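Local coordinates for Rod shape-determining protein (MreC) (Helicobacter pylori, PDB 5LP5) that binds the penicillin-binding protein PBP2 to form a core cell-wall synthesis complex and probably helps to determine the rod shape of the cell, at residues H131-G136 / G207-E212; C155-M160 / G202-G207. All blocks are in the same frame, centred on the assembly; numbering follows the deposited sequence.

Contact 1. Residues H131-G136 / G207-E212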
ATOM      1  N   HIS C 131      22.200 -26.670 -15.098  1.00 35.84           N
ATOM      2  CA  HIS C 131      22.310 -26.502 -16.547  1.00 36.00           C
ATOM      3  C   HIS C 131      21.895 -25.088 -16.850  1.00 34.56           C
ATOM      4  O   HIS C 131      20.829 -24.851 -17.398  1.00 33.76           O
ATOM      5  CB  HIS C 131      21.458 -27.528 -17.285  1.00 38.13           C
ATOM      6  CG  HIS C 131      22.045 -28.904 -17.285  1.00 40.68           C
ATOM      7  ND1 HIS C 131      22.516 -29.519 -16.144  1.00 40.87           N
ATOM      8  CD2 HIS C 131      22.228 -29.791 -18.296  1.00 43.33           C
ATOM      9  CE1 HIS C 131      22.981 -30.719 -16.457  1.00 42.15           C
ATOM     10  NE2 HIS C 131      22.818 -30.909 -17.756  1.00 42.68           N
ATOM     11  N   ASN C 132      22.756 -24.157 -16.446  1.00 34.90           N
ATOM     12  CA  ASN C 132      22.482 -22.723 -16.493  1.00 34.98           C
ATOM     13  C   ASN C 132      21.160 -22.328 -15.867  1.00 32.33           C
ATOM     14  O   ASN C 132      20.458 -21.451 -16.384  1.00 30.71           O
ATOM     15  CB  ASN C 132      22.581 -22.231 -17.920  1.00 38.75           C
ATOM     16  CG  ASN C 132      23.980 -21.808 -18.275  1.00 42.30           C
ATOM     17  OD1 ASN C 132      24.597 -21.020 -17.521  1.00 43.89           O
ATOM     18  ND2 ASN C 132      24.488 -22.286 -19.433  1.00 42.56           N
ATOM     19  N   GLN C 133      20.867 -22.971 -14.737  1.00 31.14           N
ATOM     20  CA  GLN C 133      19.600 -22.808 -14.023  1.00 30.95           C
ATOM     21  C   GLN C 133      19.817 -22.843 -12.494  1.00 28.37           C
ATOM     22  O   GLN C 133      20.713 -23.506 -12.018  1.00 27.90           O
ATOM     23  CB  GLN C 133      18.597 -23.895 -14.472  1.00 32.56           C
ATOM     24  CG  GLN C 133      17.199 -23.750 -13.916  1.00 34.57           C
ATOM     25  CD  GLN C 133      16.191 -24.731 -14.529  1.00 38.88           C
ATOM     26  OE1 GLN C 133      15.003 -24.753 -14.128  1.00 43.49           O
ATOM     27  NE2 GLN C 133      16.632 -25.500 -15.535  1.00 39.37           N
ATOM     28  N   ALA C 134      18.988 -22.125 -11.733  1.00 25.82           N
ATOM     29  CA  ALA C 134      19.013 -22.217 -10.279  1.00 24.46           C
ATOM     30  C   ALA C 134      18.255 -23.459  -9.815  1.00 25.63           C
ATOM     31  O   ALA C 134      17.041 -23.617 -10.124  1.00 30.46           O
ATOM     32  CB  ALA C 134      18.419 -20.966  -9.667  1.00 23.25           C
ATOM     33  N   ILE C 135      18.945 -24.334  -9.078  1.00 24.59           N
ATOM     34  CA  ILE C 135      18.330 -25.548  -8.486  1.00 24.47           C
ATOM     35  C   ILE C 135      18.091 -25.456  -6.987  1.00 24.93           C
ATOM     36  O   ILE C 135      17.298 -26.216  -6.453  1.00 28.37           O
ATOM     37  CB  ILE C 135      19.137 -26.839  -8.768  1.00 24.13           C
ATOM     38  CG1 ILE C 135      20.540 -26.788  -8.118  1.00 24.68           C
ATOM     39  CG2 ILE C 135      19.254 -27.051 -10.263  1.00 24.37           C
ATOM     40  CD1 ILE C 135      21.292 -28.110  -8.178  1.00 24.52           C
ATOM     41  N   GLY C 136      18.768 -24.548  -6.298  1.00 24.15           N
ATOM     42  CA  GLY C 136      18.579 -24.407  -4.837  1.00 23.62           C
ATOM     43  C   GLY C 136      19.742 -23.702  -4.173  1.00 22.66           C
ATOM     44  O   GLY C 136      20.453 -22.944  -4.809  1.00 22.75           O
ATOM     45  N   GLY C 207      20.570 -12.707 -13.192  1.00 23.17           N
ATOM     46  CA  GLY C 207      20.310 -13.197 -14.541  1.00 23.33           C
ATOM     47  C   GLY C 207      20.350 -14.696 -14.772  1.00 22.90           C
ATOM     48  O   GLY C 207      20.227 -15.138 -15.896  1.00 23.27           O
ATOM     49  N   VAL C 208      20.506 -15.481 -13.717  1.00 22.32           N
ATOM     50  CA  VAL C 208      20.470 -16.929 -13.843  1.00 22.05           C
ATOM     51  C   VAL C 208      19.036 -17.361 -13.974  1.00 21.60           C
ATOM     52  O   VAL C 208      18.173 -16.819 -13.292  1.00 21.21           O
ATOM     53  CB  VAL C 208      21.109 -17.615 -12.636  1.00 21.81           C
ATOM     54  CG1 VAL C 208      21.034 -19.115 -12.770  1.00 21.72           C
ATOM     55  CG2 VAL C 208      22.560 -17.194 -12.501  1.00 22.48           C
ATOM     56  N   PHE C 209      18.762 -18.328 -14.838  1.00 21.85           N
ATOM     57  CA  PHE C 209      17.380 -18.731 -15.150  1.00 21.76           C
ATOM     58  C   PHE C 209      16.768 -19.537 -14.002  1.00 21.20           C
ATOM     59  O   PHE C 209      17.409 -20.395 -13.409  1.00 21.12           O
ATOM     60  CB  PHE C 209      17.311 -19.544 -16.436  1.00 22.53           C
ATOM     61  CG  PHE C 209      15.925 -20.013 -16.803  1.00 22.74           C
ATOM     62  CD1 PHE C 209      15.051 -19.160 -17.447  1.00 23.09           C
ATOM     63  CD2 PHE C 209      15.506 -21.303 -16.534  1.00 22.82           C
ATOM     64  CE1 PHE C 209      13.763 -19.585 -17.807  1.00 23.52           C
ATOM     65  CE2 PHE C 209      14.227 -21.731 -16.877  1.00 23.26           C
ATOM     66  CZ  PHE C 209      13.350 -20.865 -17.519  1.00 23.61           C
ATOM     67  N   VAL C 210      15.517 -19.248 -13.690  1.00 20.98           N
ATOM     68  CA  VAL C 210      14.800 -19.971 -12.656  1.00 21.00           C
ATOM     69  C   VAL C 210      13.616 -20.724 -13.232  1.00 22.04           C
ATOM     70  O   VAL C 210      13.507 -21.941 -13.024  1.00 21.68           O
ATOM     71  CB  VAL C 210      14.313 -19.026 -11.552  1.00 20.85           C
ATOM     72  CG1 VAL C 210      13.517 -19.792 -10.519  1.00 20.90           C
ATOM     73  CG2 VAL C 210      15.508 -18.394 -10.875  1.00 21.02           C
ATOM     74  N   GLY C 211      12.739 -19.997 -13.937  1.00 23.06           N
ATOM     75  CA  GLY C 211      11.505 -20.583 -14.496  1.00 24.67           C
ATOM     76  C   GLY C 211      10.621 -19.570 -15.188  1.00 26.22           C
ATOM     77  O   GLY C 211      11.083 -18.503 -15.556  1.00 27.09           O
ATOM     78  N   GLU C 212       9.359 -19.916 -15.380  1.00 28.58           N
ATOM     79  CA  GLU C 212       8.403 -19.049 -16.073  1.00 31.55           C
ATOM     80  C   GLU C 212       7.094 -19.003 -15.303  1.00 29.23           C
ATOM     81  O   GLU C 212       6.693 -19.995 -14.706  1.00 28.62           O
ATOM     82  CB  GLU C 212       8.117 -19.574 -17.490  1.00 37.04           C
ATOM     83  CG  GLU C 212       9.339 -19.602 -18.398  1.00 42.06           C
ATOM     84  CD  GLU C 212       9.145 -20.309 -19.719  1.00 48.43           C
ATOM     85  OE1 GLU C 212       7.968 -20.411 -20.186  1.00 51.57           O
ATOM     86  OE2 GLU C 212      10.209 -20.715 -20.270  1.00 49.92           O
TER
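Q133 and F209 share the same first torsion: in each, CG lies opposite the main-chain nitrogen (chi1 -174° and 179°). With the two backbones adjacent, these torsions let the side chains run side by side, pointing the same way. Q133 continues fully extended, and its CG comes up to the edge of the F209 ring, near the ring plane, 4.0 Å from F209 CD2. The amide plane is steeply inclined to the ring; it is the CG methylene that meets the edge. A long aliphatic chain with a polar end suits this partly exposed place. The same phenylalanine also uses its CB, which lies 3.7 Å from N132 O.

On the backbone, A134 N donates to F209 O at 2.9 Å with an N-H...O angle of 164°, and the carbonyl points almost straight at the nitrogen. Q133 CA also approaches F209 O, at 3.3 Å, as a CA-H...O contact, so one carbonyl receives two neighbouring groups.

The bond joins the two beta-barrels of MreC, whose barrel-core family is placed in the PA peptidase clan. Strand 134-141 is in the first barrel and strand 209-218 in the second, so the link is between barrels rather than within a sheet. Soon after the crossing, V210 and G211 both face V195 in a classic beta bulge.

A134 is buried, with its methyl group directed at the other segment. Its CB is 4.1 Å from V210 CG2 and 4.5 Å from V208 CG1, so the single methyl group meets one branch of each valine, and a small residue suits this buried place close to the other strand. V208 CG1 also lies over the main chain, 3.8 Å from A134 N. A134 O is bonded to N150 ND2, while the Q133 side chain packs on L237.

Contact 2. Residues C155-M160 / G202-G207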
ATOM      1  N   CYS C 155      14.909 -23.539   1.370  1.00 27.91           N
ATOM      2  CA  CYS C 155      15.387 -22.969   0.128  1.00 25.93           C
ATOM      3  C   CYS C 155      14.625 -21.713  -0.175  1.00 24.79           C
ATOM      4  O   CYS C 155      13.419 -21.758  -0.387  1.00 25.55           O
ATOM      5  CB  CYS C 155      15.242 -23.962  -1.018  1.00 25.74           C
ATOM      6  SG  CYS C 155      15.563 -23.209  -2.617  1.00 25.74           S
ATOM      7  N   ALA C 156      15.333 -20.593  -0.181  1.00 23.95           N
ATOM      8  CA  ALA C 156      14.750 -19.289  -0.491  1.00 24.25           C
ATOM      9  C   ALA C 156      15.805 -18.359  -1.068  1.00 23.25           C
ATOM     10  O   ALA C 156      16.952 -18.378  -0.655  1.00 22.01           O
ATOM     11  CB  ALA C 156      14.141 -18.662   0.756  1.00 25.43           C
ATOM     12  N   TYR C 157      15.412 -17.547  -2.042  1.00 23.19           N
ATOM     13  CA  TYR C 157      16.325 -16.588  -2.624  1.00 22.86           C
ATOM     14  C   TYR C 157      15.594 -15.542  -3.443  1.00 22.64           C
ATOM     15  O   TYR C 157      14.392 -15.642  -3.616  1.00 23.29           O
ATOM     16  CB  TYR C 157      17.380 -17.293  -3.449  1.00 23.26           C
ATOM     17  CG  TYR C 157      16.877 -18.274  -4.485  1.00 24.13           C
ATOM     18  CD1 TYR C 157      16.647 -17.878  -5.790  1.00 24.77           C
ATOM     19  CD2 TYR C 157      16.707 -19.617  -4.177  1.00 24.40           C
ATOM     20  CE1 TYR C 157      16.223 -18.780  -6.762  1.00 24.66           C
ATOM     21  CE2 TYR C 157      16.297 -20.530  -5.143  1.00 24.39           C
ATOM     22  CZ  TYR C 157      16.047 -20.108  -6.425  1.00 24.64           C
ATOM     23  OH  TYR C 157      15.665 -21.038  -7.366  1.00 25.56           O
ATOM     24  N   SER C 158      16.312 -14.505  -3.881  1.00 22.47           N
ATOM     25  CA  SER C 158      15.703 -13.342  -4.549  1.00 22.21           C
ATOM     26  C   SER C 158      15.677 -13.477  -6.065  1.00 21.95           C
ATOM     27  O   SER C 158      16.705 -13.703  -6.677  1.00 21.17           O
ATOM     28  CB  SER C 158      16.431 -12.058  -4.196  1.00 21.91           C
ATOM     29  OG  SER C 158      15.694 -10.971  -4.743  1.00 22.26           O
ATOM     30  N   VAL C 159      14.505 -13.280  -6.663  1.00 22.89           N
ATOM     31  CA  VAL C 159      14.339 -13.362  -8.119  1.00 22.29           C
ATOM     32  C   VAL C 159      13.653 -12.113  -8.693  1.00 22.83           C
ATOM     33  O   VAL C 159      13.084 -11.303  -7.947  1.00 23.91           O
ATOM     34  CB  VAL C 159      13.552 -14.607  -8.522  1.00 22.00           C
ATOM     35  CG1 VAL C 159      14.310 -15.853  -8.098  1.00 21.78           C
ATOM     36  CG2 VAL C 159      12.138 -14.581  -7.950  1.00 22.84           C
ATOM     37  N   MET C 160      13.735 -11.955 -10.010  1.00 23.43           N
ATOM     38  CA  MET C 160      13.074 -10.855 -10.731  1.00 23.55           C
ATOM     39  C   MET C 160      12.343 -11.348 -11.979  1.00 23.10           C
ATOM     40  O   MET C 160      12.818 -12.218 -12.690  1.00 20.35           O
ATOM     41  CB  MET C 160      14.082  -9.767 -11.118  1.00 23.48           C
ATOM     42  CG  MET C 160      15.228 -10.248 -12.003  1.00 22.69           C
ATOM     43  SD  MET C 160      16.463  -8.957 -12.118  1.00 22.47           S
ATOM     44  CE  MET C 160      17.609  -9.713 -13.260  1.00 22.67           C
ATOM     45  N   GLY C 202      23.003 -11.734  -2.466  1.00 27.68           N
ATOM     46  CA  GLY C 202      24.355 -12.204  -2.140  1.00 28.17           C
ATOM     47  C   GLY C 202      24.469 -13.717  -2.122  1.00 27.56           C
ATOM     48  O   GLY C 202      25.367 -14.275  -1.482  1.00 27.87           O
ATOM     49  N   ILE C 203      23.553 -14.369  -2.845  1.00 26.12           N
ATOM     50  CA  ILE C 203      23.547 -15.820  -3.028  1.00 24.92           C
ATOM     51  C   ILE C 203      23.876 -16.200  -4.477  1.00 24.07           C
ATOM     52  O   ILE C 203      24.758 -17.020  -4.752  1.00 24.33           O
ATOM     53  CB  ILE C 203      22.148 -16.408  -2.717  1.00 24.43           C
ATOM     54  CG1 ILE C 203      21.748 -16.127  -1.265  1.00 24.71           C
ATOM     55  CG2 ILE C 203      22.127 -17.914  -3.002  1.00 24.21           C
ATOM     56  CD1 ILE C 203      20.322 -16.472  -0.917  1.00 23.87           C
ATOM     57  N   PHE C 204      23.115 -15.610  -5.390  1.00 23.44           N
ATOM     58  CA  PHE C 204      23.325 -15.751  -6.825  1.00 23.14           C
ATOM     59  C   PHE C 204      23.708 -14.382  -7.369  1.00 23.77           C
ATOM     60  O   PHE C 204      23.362 -13.347  -6.803  1.00 24.12           O
ATOM     61  CB  PHE C 204      22.023 -16.150  -7.529  1.00 22.17           C
ATOM     62  CG  PHE C 204      21.530 -17.528  -7.203  1.00 21.68           C
ATOM     63  CD1 PHE C 204      22.070 -18.618  -7.838  1.00 21.72           C
ATOM     64  CD2 PHE C 204      20.490 -17.727  -6.319  1.00 21.36           C
ATOM     65  CE1 PHE C 204      21.610 -19.894  -7.582  1.00 21.49           C
ATOM     66  CE2 PHE C 204      20.022 -19.007  -6.054  1.00 21.13           C
ATOM     67  CZ  PHE C 204      20.589 -20.097  -6.689  1.00 21.21           C
ATOM     68  N   GLY C 205      24.417 -14.390  -8.487  1.00 24.08           N
ATOM     69  CA  GLY C 205      24.496 -13.221  -9.332  1.00 24.61           C
ATOM     70  C   GLY C 205      23.206 -13.050 -10.109  1.00 23.86           C
ATOM     71  O   GLY C 205      22.368 -13.957 -10.155  1.00 22.97           O
ATOM     72  N   ALA C 206      23.049 -11.892 -10.725  1.00 24.40           N
ATOM     73  CA  ALA C 206      21.854 -11.600 -11.482  1.00 23.97           C
ATOM     74  C   ALA C 206      21.792 -12.396 -12.791  1.00 23.78           C
ATOM     75  O   ALA C 206      22.827 -12.711 -13.413  1.00 24.35           O
ATOM     76  CB  ALA C 206      21.796 -10.123 -11.791  1.00 24.90           C
ATOM     77  N   GLY C 207      20.570 -12.707 -13.192  1.00 23.17           N
ATOM     78  CA  GLY C 207      20.310 -13.197 -14.541  1.00 23.33           C
ATOM     79  C   GLY C 207      20.350 -14.696 -14.772  1.00 22.90           C
ATOM     80  O   GLY C 207      20.227 -15.138 -15.896  1.00 23.27           O
TER
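From A156 to M160 and from I203 to G207 the chains run in nearly the same direction, 27° apart, but the backbones stay well separated: Y157 CA is 7.3 Å from I203 CA. Side chains fill that gap, and those that touch are apolar or aromatic. Residues 202-207 form no regular strand, whereas 158-160 begins strand 158-161.

Y157 and F204 carry the contact, as a T-shaped (edge-to-face) pair with F204 supplying the edge. F204 CE2 sits over the centre of the Y157 ring, 3.5 Å above its plane; the centroids are 4.8 Å apart and the planes meet at 62°. Y157 holds CG between its own backbone N and carbonyl carbon (chi1 52°), which swings the ring toward the loop, where one face meets F204. The hydroxyl of Y157 is bonded to N150 OD1, so a buried polar end is satisfied while the ring remains apolar, a combination that suits tyrosine here.

This packing lies where the chain enters the second barrel of the PA-clan-like MreC core, between its first strand and the loop leading from strand 194-197 to strand 209-218. D201 ties the two sides together: its OD2 accepts from S158 N and its OD1 from I203 N. PBP2 covers part of this region, with S158 OG bonded to Q131 OE1 of the PBP2 chain and I203 packed on A135 of that chain.

Next to the rings, I203 reaches across with its CD1, 4.0 Å from Y157 CB and 3.9 Å from A156 O; a long branched residue bridges the spacing well. At the far end, M160 stretches its flexible thioether chain to the loop, and its CE approaches G207 N at 4.2 Å and A206 CB at 4.5 Å.

Overall arrangement
Contacts 1 and 2 have centres about 9 Å apart and share G207, where the loop of contact 2 runs on into the segment that meets 131-136. Their side chains also touch: A134 CB lies 3.6 Å from Y157 OH and 3.8 Å from F204 CZ, so the alanine of contact 1 packs against the aromatic pair of contact 2. Further along the same strand, G136 CA is 3.9 Å from C155 SG. The one side-chain amide of N150 serves both contacts. In the assembly, PBP2 touches contact 2, whereas no other protein chain touches contact 1.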